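Local atomic coordinates of B-agarase (Agarivorans gilvus, PDB entry 5Z6P), a protein that probably hydrolyses the beta-glycosidic links of agarose, as a glycoside hydrolase of family 50 with agarase activity. Residues T313-K324 with G387-Y398; H713-P721 with E730-I739. All blocks are in the same frame, centred on the assembly; numbering follows the deposited sequence.

Contact 1 of 2, residues T313-K324 with G387-Y398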
loop_
_atom_site.group_PDB
_atom_site.type_symbol
_atom_site.label_atom_id
_atom_site.label_comp_id
_atom_site.label_asym_id
_atom_site.label_seq_id
_atom_site.Cartn_x
_atom_site.Cartn_y
_atom_site.Cartn_z
ATOM N N THR A 313 11.328 5.317 -9.874
ATOM C CA THR A 313 10.907 5.239 -11.280
ATOM C C THR A 313 11.731 4.254 -12.161
ATOM O O THR A 313 11.383 3.980 -13.302
ATOM C CB THR A 313 10.956 6.648 -11.936
ATOM O OG1 THR A 313 12.305 7.139 -11.974
ATOM C CG2 THR A 313 10.110 7.630 -11.135
ATOM N N SER A 314 12.808 3.703 -11.633
ATOM C CA SER A 314 13.635 2.823 -12.444
ATOM C C SER A 314 13.009 1.438 -12.609
ATOM O O SER A 314 12.263 0.974 -11.760
ATOM C CB SER A 314 15.034 2.711 -11.849
ATOM O OG SER A 314 15.068 1.749 -10.819
ATOM N N THR A 315 13.305 0.811 -13.738
ATOM C CA THR A 315 12.798 -0.504 -14.081
ATOM C C THR A 315 13.943 -1.377 -14.654
ATOM O O THR A 315 14.897 -0.864 -15.236
ATOM C CB THR A 315 11.625 -0.376 -15.090
ATOM O OG1 THR A 315 10.958 -1.628 -15.235
ATOM C CG2 THR A 315 12.124 0.113 -16.462
ATOM N N ILE A 316 13.849 -2.689 -14.486
ATOM C CA ILE A 316 14.888 -3.599 -14.954
ATOM C C ILE A 316 14.873 -3.721 -16.487
ATOM O O ILE A 316 13.825 -3.973 -17.083
ATOM C CB ILE A 316 14.726 -4.993 -14.315
ATOM C CG1 ILE A 316 15.073 -4.934 -12.824
ATOM C CG2 ILE A 316 15.583 -6.030 -15.030
ATOM C CD1 ILE A 316 16.552 -4.725 -12.531
ATOM N N THR A 317 16.023 -3.535 -17.128
ATOM C CA THR A 317 16.075 -3.639 -18.593
ATOM C C THR A 317 16.225 -5.066 -19.083
ATOM O O THR A 317 15.965 -5.355 -20.243
ATOM C CB THR A 317 17.234 -2.823 -19.207
ATOM O OG1 THR A 317 18.486 -3.320 -18.722
ATOM C CG2 THR A 317 17.098 -1.348 -18.887
ATOM N N GLY A 318 16.647 -5.958 -18.211
ATOM C CA GLY A 318 16.999 -7.302 -18.630
ATOM C C GLY A 318 18.508 -7.470 -18.787
ATOM O O GLY A 318 19.040 -8.547 -18.537
ATOM N N ILE A 319 19.202 -6.408 -19.199
ATOM C CA ILE A 319 20.658 -6.484 -19.375
ATOM C C ILE A 319 21.342 -6.741 -18.027
ATOM O O ILE A 319 21.126 -6.011 -17.060
ATOM C CB ILE A 319 21.242 -5.193 -20.008
ATOM C CG1 ILE A 319 20.600 -4.908 -21.374
ATOM C CG2 ILE A 319 22.773 -5.278 -20.104
ATOM C CD1 ILE A 319 20.681 -6.051 -22.358
ATOM N N ASP A 320 22.147 -7.801 -17.987
ATOM C CA ASP A 320 22.857 -8.253 -16.795
ATOM C C ASP A 320 21.922 -8.687 -15.682
ATOM O O ASP A 320 22.325 -8.762 -14.526
ATOM C CB ASP A 320 23.799 -7.165 -16.288
ATOM C CG ASP A 320 25.158 -7.228 -16.943
ATOM O OD1 ASP A 320 25.273 -7.928 -17.957
ATOM O OD2 ASP A 320 26.099 -6.584 -16.447
ATOM N N TYR A 321 20.669 -8.972 -16.014
ATOM C CA TYR A 321 19.766 -9.447 -14.980
ATOM C C TYR A 321 20.159 -10.836 -14.493
ATOM O O TYR A 321 20.309 -11.747 -15.288
ATOM C CB TYR A 321 18.309 -9.503 -15.443
ATOM C CG TYR A 321 17.475 -10.060 -14.327
ATOM C CD1 TYR A 321 17.242 -9.309 -13.192
ATOM C CD2 TYR A 321 16.998 -11.361 -14.361
ATOM C CE1 TYR A 321 16.520 -9.814 -12.141
ATOM C CE2 TYR A 321 16.271 -11.875 -13.311
ATOM C CZ TYR A 321 16.037 -11.093 -12.203
ATOM O OH TYR A 321 15.317 -11.581 -11.147
ATOM N N ASP A 322 20.285 -11.007 -13.184
ATOM C CA ASP A 322 20.527 -12.334 -12.645
ATOM C C ASP A 322 20.001 -12.477 -11.226
ATOM O O ASP A 322 19.849 -11.497 -10.503
ATOM C CB ASP A 322 22.020 -12.662 -12.688
ATOM C CG ASP A 322 22.297 -14.151 -12.595
ATOM O OD1 ASP A 322 21.342 -14.948 -12.668
ATOM O OD2 ASP A 322 23.476 -14.523 -12.467
ATOM N N HIS A 323 19.706 -13.712 -10.845
ATOM C CA HIS A 323 19.268 -14.035 -9.492
ATOM C C HIS A 323 19.832 -15.402 -9.122
ATOM O O HIS A 323 19.340 -16.415 -9.602
ATOM C CB HIS A 323 17.740 -14.034 -9.406
ATOM C CG HIS A 323 17.202 -13.997 -8.011
ATOM N ND1 HIS A 323 17.997 -13.749 -6.905
ATOM C CD2 HIS A 323 15.949 -14.171 -7.529
ATOM C CE1 HIS A 323 17.258 -13.777 -5.818
ATOM N NE2 HIS A 323 16.006 -14.034 -6.167
ATOM N N LYS A 324 20.881 -15.438 -8.305
ATOM C CA LYS A 324 21.489 -16.722 -7.951
ATOM C C LYS A 324 22.145 -16.747 -6.580
ATOM O O LYS A 324 22.453 -15.710 -5.998
ATOM C CB LYS A 324 22.532 -17.143 -8.996
ATOM C CG LYS A 324 22.132 -18.395 -9.786
ATOM C CD LYS A 324 21.877 -19.603 -8.868
ATOM C CE LYS A 324 20.975 -20.631 -9.530
ATOM N NZ LYS A 324 21.372 -20.936 -10.935
ATOM N N GLY A 387 22.026 -15.225 0.987
ATOM C CA GLY A 387 23.033 -15.976 0.261
ATOM C C GLY A 387 22.746 -15.983 -1.222
ATOM O O GLY A 387 23.256 -16.802 -1.963
ATOM N N ALA A 388 21.909 -15.055 -1.637
ATOM C CA ALA A 388 21.580 -14.898 -3.008
ATOM C C ALA A 388 21.787 -13.453 -3.464
ATOM O O ALA A 388 21.413 -12.524 -2.788
ATOM C CB ALA A 388 20.161 -15.322 -3.243
ATOM N N VAL A 389 22.369 -13.295 -4.639
ATOM C CA VAL A 389 22.600 -11.996 -5.234
ATOM C C VAL A 389 21.659 -11.776 -6.394
ATOM O O VAL A 389 21.544 -12.611 -7.240
ATOM C CB VAL A 389 24.045 -11.893 -5.751
ATOM C CG1 VAL A 389 24.250 -12.860 -6.868
ATOM C CG2 VAL A 389 24.336 -10.506 -6.276
ATOM N N GLU A 390 21.013 -10.642 -6.426
ATOM C CA GLU A 390 20.128 -10.279 -7.501
ATOM C C GLU A 390 20.542 -8.905 -8.064
ATOM O O GLU A 390 20.703 -7.973 -7.334
ATOM C CB GLU A 390 18.711 -10.251 -7.017
ATOM C CG GLU A 390 17.685 -10.360 -8.111
ATOM C CD GLU A 390 16.345 -9.833 -7.702
ATOM O OE1 GLU A 390 15.441 -9.819 -8.538
ATOM O OE2 GLU A 390 16.192 -9.430 -6.550
ATOM N N GLN A 391 20.703 -8.804 -9.369
ATOM C CA GLN A 391 21.181 -7.597 -9.993
ATOM C C GLN A 391 20.717 -7.333 -11.391
ATOM O O GLN A 391 20.159 -8.188 -12.024
ATOM C CB GLN A 391 22.719 -7.651 -10.048
ATOM C CG GLN A 391 23.281 -8.617 -11.068
ATOM C CD GLN A 391 24.742 -8.417 -11.459
ATOM O OE1 GLN A 391 25.466 -7.622 -10.906
ATOM N NE2 GLN A 391 25.154 -9.140 -12.430
ATOM N N GLY A 392 20.986 -6.132 -11.864
ATOM C CA GLY A 392 20.692 -5.807 -13.238
ATOM C C GLY A 392 20.798 -4.344 -13.579
ATOM O O GLY A 392 20.719 -3.473 -12.730
ATOM N N GLU A 393 20.973 -4.082 -14.858
ATOM C CA GLU A 393 20.862 -2.736 -15.382
ATOM C C GLU A 393 19.429 -2.252 -15.213
ATOM O O GLU A 393 18.501 -3.036 -15.332
ATOM C CB GLU A 393 21.271 -2.713 -16.851
ATOM C CG GLU A 393 21.113 -1.384 -17.527
ATOM C CD GLU A 393 21.380 -1.458 -19.017
ATOM O OE1 GLU A 393 20.428 -1.676 -19.784
ATOM O OE2 GLU A 393 22.547 -1.293 -19.418
ATOM N N THR A 394 19.260 -0.971 -14.918
ATOM C CA THR A 394 17.935 -0.381 -14.861
ATOM C C THR A 394 17.834 0.826 -15.766
ATOM O O THR A 394 18.843 1.350 -16.250
ATOM C CB THR A 394 17.552 0.062 -13.431
ATOM O OG1 THR A 394 18.409 1.127 -13.006
ATOM C CG2 THR A 394 17.648 -1.100 -12.462
ATOM N N TYR A 395 16.604 1.274 -15.982
ATOM C CA TYR A 395 16.398 2.491 -16.718
ATOM C C TYR A 395 15.183 3.214 -16.175
ATOM O O TYR A 395 14.214 2.589 -15.781
ATOM C CB TYR A 395 16.231 2.203 -18.209
ATOM C CG TYR A 395 16.355 3.445 -19.053
ATOM C CD1 TYR A 395 17.595 4.034 -19.272
ATOM C CD2 TYR A 395 15.238 4.048 -19.613
ATOM C CE1 TYR A 395 17.717 5.176 -20.045
ATOM C CE2 TYR A 395 15.356 5.190 -20.387
ATOM C CZ TYR A 395 16.595 5.749 -20.600
ATOM O OH TYR A 395 16.713 6.890 -21.365
ATOM N N SER A 396 15.258 4.533 -16.146
ATOM C CA SER A 396 14.107 5.354 -15.796
ATOM C C SER A 396 13.622 6.110 -17.026
ATOM O O SER A 396 14.215 7.102 -17.425
ATOM C CB SER A 396 14.454 6.324 -14.674
ATOM O OG SER A 396 13.499 7.360 -14.584
ATOM N N PHE A 397 12.554 5.617 -17.637
ATOM C CA PHE A 397 11.887 6.350 -18.705
ATOM C C PHE A 397 11.330 7.692 -18.201
ATOM O O PHE A 397 11.283 8.666 -18.937
ATOM C CB PHE A 397 10.767 5.503 -19.327
ATOM C CG PHE A 397 11.264 4.342 -20.136
ATOM C CD1 PHE A 397 11.590 4.503 -21.478
ATOM C CD2 PHE A 397 11.424 3.088 -19.561
ATOM C CE1 PHE A 397 12.067 3.434 -22.232
ATOM C CE2 PHE A 397 11.884 2.017 -20.318
ATOM C CZ PHE A 397 12.203 2.194 -21.651
ATOM N N TYR A 398 10.935 7.758 -16.936
ATOM C CA TYR A 398 10.432 9.028 -16.413
ATOM C C TYR A 398 11.511 10.117 -16.463
ATOM O O TYR A 398 11.246 11.234 -16.906
ATOM C CB TYR A 398 9.910 8.866 -14.984
ATOM C CG TYR A 398 9.200 10.092 -14.443
ATOM C CD1 TYR A 398 7.897 10.384 -14.813
ATOM C CD2 TYR A 398 9.837 10.946 -13.557
ATOM C CE1 TYR A 398 7.251 11.501 -14.321
ATOM C CE2 TYR A 398 9.203 12.051 -13.056
ATOM C CZ TYR A 398 7.911 12.325 -13.435
ATOM O OH TYR A 398 7.275 13.432 -12.926
HETATM O O HOH W 1 10.739 4.303 -16.034
HETATM O O HOH W 2 18.550 -5.656 -16.077
HETATM O O HOH W 3 26.811 -6.491 -13.881
#
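Thr317 OG1 donates its hydroxyl proton to Glu393 OE1 at 2.8 Å, arriving on the anti side and about 30° out of the carboxylate plane, while Glu393 OE2 is hydrogen-bonded to the hydroxyl of Tyr370. With CG anti to the backbone N (chi1 176°), the Glu393 side chain runs alongside Ile319 and reaches the threonine. Thr317 OG1 also accepts from Ile319 N in an ST turn, so one hydroxyl ties the loop to itself and to the facing strand. Around it, Thr317 N bonds to Glu393 O at 3.1 Å, and Glu393 N donates to Ile319 O at 2.9 Å. A water donates to both of these carbonyl oxygens.

Farther along, Glu390 lays its CG over one face of the His323 imidazole, 3.9 Å from the ring centroid, a CH-pi contact in which carboxylate and ring planes differ by 28°. Ser396 OG, which caps Ala399 N at the start of helix 397-406, donates to Thr313 OG1 at 2.9 Å; that threonine hydroxyl is also hydrogen-bonded to Leu310 O. Antiparallel hydrogen-bonded pairs flank the loop: Thr315 with Tyr395 on one side, Asp322 with Gln391 and Lys324 with Val389 on the other. A type II beta turn from Gly318 to Tyr321 interrupts an edge strand whose partner, 388-395, is the central strand of a three-stranded antiparallel sheet.

Contact 2 of 2, residues H713-P721 with E730-I739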
loop_
_atom_site.group_PDB
_atom_site.type_symbol
_atom_site.label_atom_id
_atom_site.label_comp_id
_atom_site.label_asym_id
_atom_site.label_seq_id
_atom_site.Cartn_x
_atom_site.Cartn_y
_atom_site.Cartn_z
ATOM N N HIS A 713 -2.469 11.468 2.591
ATOM C CA HIS A 713 -1.458 11.516 1.547
ATOM C C HIS A 713 -1.639 10.352 0.576
ATOM O O HIS A 713 -1.843 9.217 0.988
ATOM C CB HIS A 713 -0.054 11.495 2.139
ATOM C CG HIS A 713 0.254 12.663 3.017
ATOM N ND1 HIS A 713 1.241 12.634 3.978
ATOM C CD2 HIS A 713 -0.306 13.895 3.091
ATOM C CE1 HIS A 713 1.291 13.798 4.590
ATOM N NE2 HIS A 713 0.366 14.582 4.076
ATOM N N TYR A 714 -1.541 10.665 -0.714
ATOM C CA TYR A 714 -1.819 9.735 -1.785
ATOM C C TYR A 714 -0.529 9.110 -2.335
ATOM O O TYR A 714 0.434 9.800 -2.660
ATOM C CB TYR A 714 -2.605 10.441 -2.909
ATOM C CG TYR A 714 -2.948 9.547 -4.084
ATOM C CD1 TYR A 714 -2.004 9.269 -5.072
ATOM C CD2 TYR A 714 -4.191 8.964 -4.199
ATOM C CE1 TYR A 714 -2.297 8.449 -6.125
ATOM C CE2 TYR A 714 -4.496 8.137 -5.259
ATOM C CZ TYR A 714 -3.541 7.892 -6.226
ATOM O OH TYR A 714 -3.814 7.061 -7.269
ATOM N N PHE A 715 -0.532 7.789 -2.440
ATOM C CA PHE A 715 0.636 7.065 -2.946
ATOM C C PHE A 715 0.306 6.632 -4.375
ATOM O O PHE A 715 -0.404 5.660 -4.556
ATOM C CB PHE A 715 0.954 5.859 -2.045
ATOM C CG PHE A 715 2.319 5.244 -2.276
ATOM C CD1 PHE A 715 2.572 4.487 -3.404
ATOM C CD2 PHE A 715 3.331 5.398 -1.350
ATOM C CE1 PHE A 715 3.820 3.904 -3.617
ATOM C CE2 PHE A 715 4.582 4.815 -1.557
ATOM C CZ PHE A 715 4.816 4.061 -2.694
ATOM N N GLN A 716 0.843 7.301 -5.393
ATOM C CA GLN A 716 2.008 8.167 -5.337
ATOM C C GLN A 716 1.935 9.183 -6.494
ATOM O O GLN A 716 1.029 9.121 -7.313
ATOM C CB GLN A 716 3.297 7.332 -5.444
ATOM C CG GLN A 716 3.298 6.481 -6.714
ATOM C CD GLN A 716 4.545 5.620 -6.908
ATOM O OE1 GLN A 716 5.499 5.714 -6.151
ATOM N NE2 GLN A 716 4.529 4.779 -7.946
ATOM N N TYR A 717 2.893 10.106 -6.544
ATOM C CA TYR A 717 2.966 11.147 -7.577
ATOM C C TYR A 717 2.946 10.539 -8.990
ATOM O O TYR A 717 2.095 10.866 -9.807
ATOM C CB TYR A 717 4.233 11.961 -7.382
ATOM C CG TYR A 717 4.437 13.178 -8.262
ATOM C CD1 TYR A 717 3.371 13.814 -8.887
ATOM C CD2 TYR A 717 5.711 13.703 -8.439
ATOM C CE1 TYR A 717 3.561 14.930 -9.662
ATOM C CE2 TYR A 717 5.920 14.819 -9.221
ATOM C CZ TYR A 717 4.829 15.437 -9.832
ATOM O OH TYR A 717 5.009 16.558 -10.612
ATOM N N ILE A 718 3.880 9.627 -9.226
ATOM C CA ILE A 718 4.178 9.079 -10.558
ATOM C C ILE A 718 3.676 7.644 -10.708
ATOM O O ILE A 718 3.842 6.843 -9.798
ATOM C CB ILE A 718 5.707 9.121 -10.821
ATOM C CG1 ILE A 718 6.242 10.549 -10.629
ATOM C CG2 ILE A 718 6.065 8.563 -12.193
ATOM C CD1 ILE A 718 7.711 10.602 -10.307
ATOM N N ASP A 719 3.053 7.321 -11.842
ATOM C CA ASP A 719 2.789 5.926 -12.203
ATOM C C ASP A 719 3.995 5.013 -11.884
ATOM O O ASP A 719 5.140 5.427 -12.084
ATOM C CB ASP A 719 2.465 5.819 -13.707
ATOM C CG ASP A 719 0.967 5.777 -14.003
ATOM O OD1 ASP A 719 0.165 5.675 -13.053
ATOM O OD2 ASP A 719 0.598 5.819 -15.205
ATOM N N SER A 720 3.742 3.793 -11.399
ATOM C CA SER A 720 4.767 2.745 -11.424
ATOM C C SER A 720 5.189 2.481 -12.867
ATOM O O SER A 720 4.376 2.631 -13.767
ATOM C CB SER A 720 4.266 1.416 -10.846
ATOM O OG SER A 720 3.689 1.528 -9.566
ATOM N N PRO A 721 6.437 2.024 -13.084
ATOM C CA PRO A 721 6.774 1.521 -14.425
ATOM C C PRO A 721 5.891 0.336 -14.766
ATOM O O PRO A 721 5.586 -0.441 -13.877
ATOM C CB PRO A 721 8.242 1.093 -14.302
ATOM C CG PRO A 721 8.754 1.790 -13.103
ATOM C CD PRO A 721 7.588 1.965 -12.172
ATOM N N GLU A 730 6.779 -3.559 -8.218
ATOM C CA GLU A 730 5.548 -2.762 -8.140
ATOM C C GLU A 730 5.189 -2.122 -9.497
ATOM O O GLU A 730 5.969 -1.360 -10.055
ATOM C CB GLU A 730 5.702 -1.693 -7.068
ATOM C CG GLU A 730 4.572 -0.678 -6.990
ATOM C CD GLU A 730 5.103 0.707 -6.667
ATOM O OE1 GLU A 730 5.441 0.980 -5.492
ATOM O OE2 GLU A 730 5.227 1.511 -7.609
ATOM N N ASN A 731 4.011 -2.443 -10.018
ATOM C CA ASN A 731 3.699 -2.145 -11.421
ATOM C C ASN A 731 2.275 -1.659 -11.645
ATOM O O ASN A 731 1.610 -2.068 -12.600
ATOM C CB ASN A 731 3.965 -3.394 -12.282
ATOM C CG ASN A 731 3.153 -4.595 -11.839
ATOM O OD1 ASN A 731 2.613 -4.615 -10.736
ATOM N ND2 ASN A 731 3.056 -5.597 -12.698
ATOM N N TYR A 732 1.827 -0.761 -10.770
ATOM C CA TYR A 732 0.436 -0.358 -10.699
ATOM C C TYR A 732 0.180 0.950 -11.407
ATOM O O TYR A 732 0.990 1.865 -11.341
ATOM C CB TYR A 732 -0.018 -0.186 -9.236
ATOM C CG TYR A 732 0.327 -1.294 -8.276
ATOM C CD1 TYR A 732 0.498 -2.598 -8.717
ATOM C CD2 TYR A 732 0.463 -1.035 -6.920
ATOM C CE1 TYR A 732 0.802 -3.609 -7.836
ATOM C CE2 TYR A 732 0.762 -2.044 -6.018
ATOM C CZ TYR A 732 0.926 -3.332 -6.489
ATOM O OH TYR A 732 1.227 -4.354 -5.637
ATOM N N ASN A 733 -0.988 1.057 -12.027
ATOM C CA ASN A 733 -1.458 2.347 -12.508
ATOM C C ASN A 733 -1.969 3.198 -11.352
ATOM O O ASN A 733 -3.158 3.322 -11.179
ATOM C CB ASN A 733 -2.561 2.156 -13.578
ATOM C CG ASN A 733 -3.280 3.446 -13.929
ATOM O OD1 ASN A 733 -4.500 3.468 -14.047
ATOM N ND2 ASN A 733 -2.530 4.528 -14.063
ATOM N N ILE A 734 -1.068 3.796 -10.573
ATOM C CA ILE A 734 -1.490 4.563 -9.395
ATOM C C ILE A 734 -1.045 6.018 -9.371
ATOM O O ILE A 734 -1.312 6.734 -8.425
ATOM C CB ILE A 734 -0.988 3.899 -8.097
ATOM C CG1 ILE A 734 0.541 3.718 -8.140
ATOM C CG2 ILE A 734 -1.717 2.598 -7.883
ATOM C CD1 ILE A 734 1.168 3.455 -6.790
ATOM N N GLY A 735 -0.381 6.470 -10.421
ATOM C CA GLY A 735 0.131 7.813 -10.412
ATOM C C GLY A 735 -0.896 8.910 -10.637
ATOM O O GLY A 735 -1.959 8.691 -11.223
ATOM N N PHE A 736 -0.555 10.097 -10.164
ATOM C CA PHE A 736 -1.202 11.319 -10.621
ATOM C C PHE A 736 -0.705 11.711 -12.006
ATOM O O PHE A 736 -1.448 12.307 -12.784
ATOM C CB PHE A 736 -0.975 12.459 -9.637
ATOM C CG PHE A 736 -2.169 12.734 -8.783
ATOM C CD1 PHE A 736 -2.595 11.797 -7.859
ATOM C CD2 PHE A 736 -2.891 13.911 -8.932
ATOM C CE1 PHE A 736 -3.713 12.033 -7.085
ATOM C CE2 PHE A 736 -4.007 14.155 -8.167
ATOM C CZ PHE A 736 -4.423 13.217 -7.240
ATOM N N VAL A 737 0.545 11.363 -12.304
ATOM C CA VAL A 737 1.105 11.605 -13.629
ATOM C C VAL A 737 1.587 10.309 -14.275
ATOM O O VAL A 737 1.992 9.384 -13.594
ATOM C CB VAL A 737 2.253 12.627 -13.585
ATOM C CG1 VAL A 737 1.812 13.886 -12.877
ATOM C CG2 VAL A 737 3.508 12.055 -12.934
ATOM N N SER A 738 1.522 10.245 -15.601
ATOM C CA SER A 738 2.010 9.071 -16.314
ATOM C C SER A 738 3.527 8.984 -16.266
ATOM O O SER A 738 4.198 9.863 -15.747
ATOM C CB SER A 738 1.562 9.089 -17.777
ATOM O OG SER A 738 2.225 10.130 -18.458
ATOM N N ILE A 739 4.059 7.930 -16.863
ATOM C CA ILE A 739 5.501 7.762 -16.957
ATOM C C ILE A 739 6.091 8.786 -17.941
ATOM O O ILE A 739 7.299 9.032 -17.943
ATOM C CB ILE A 739 5.866 6.312 -17.374
ATOM C CG1 ILE A 739 7.320 5.984 -17.011
ATOM C CG2 ILE A 739 5.559 6.064 -18.850
ATOM C CD1 ILE A 739 7.550 5.894 -15.559
HETATM O O HOH W 4 7.018 3.439 -5.514
HETATM O O HOH W 5 7.172 3.243 -8.835
HETATM O O HOH W 6 2.629 5.416 -17.108
#
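Asp719 and Gly735 meet where the CA atoms of the two segments come nearest, 3.7 Å apart, and the aspartate carboxylate bonds to the facing loop. Its OD1 accepts from Gly735 N at 2.8 Å on the anti side and from Asn733 ND2 at 3.1 Å on the syn side, the two donors lying on opposite faces of the carboxylate plane. Asn733 OD1, in turn, is hydrogen-bonded to Gln689 NE2. The other aspartate oxygen, OD2, is held by the hydroxyl of Tyr744 and by a water that also accepts from Ile739 N. The backbone joins in nearby, with Asp719 N donating to Val737 O at 2.9 Å.

Tyr714 swings its ring out with CG anti to the backbone N (chi1 -180°), which brings OH to Ile734 O at 2.8 Å, above the carbonyl plane. The edge of Phe736 meets one face of that same ring in a T-shaped stack, with planes 78° apart and Phe736 CE1 over the centre of the Tyr714 ring. Ile734, with CG1 between its backbone N and carbonyl carbon (chi1 56°), sends CD1 to the edge of the Phe715 ring and against Gln716 CG, 3.7 Å away. Two waters lie between the Gln716 amide and the Glu730 carboxylate, one of them accepting from NE2.

Strand 299-305 lies against the contact through Leu305, which touches Tyr714, Tyr717 and Phe736. Met747 of helix 745-762 packs on Tyr714 and Phe736, and Tyr398 of helix 397-406 covers Ile718, Val737 and Ile739.

How the contacts relate
From the N terminus, the chain first enters contact 1 at residues 313-324. After 62 intervening residues, which include helix 353-361 and strand 378-384, it returns to close that long excursion at 387-398, whose end already begins helix 397-406. Contact 2 comes much later, at the end of strand 709-714, and closes a short loop of eight residues between 713-721 and 730-739. The two closures follow in series, neither crossing nor enclosing the other. In space their centres lie about 20 Å apart, yet they touch: Thr313 O packs on Pro721 CG, and Tyr398, which belongs to contact 1, carries it onto contact 2. The three-stranded sheet is thereby joined to the loops after strand 709-714 of the six-stranded sheet.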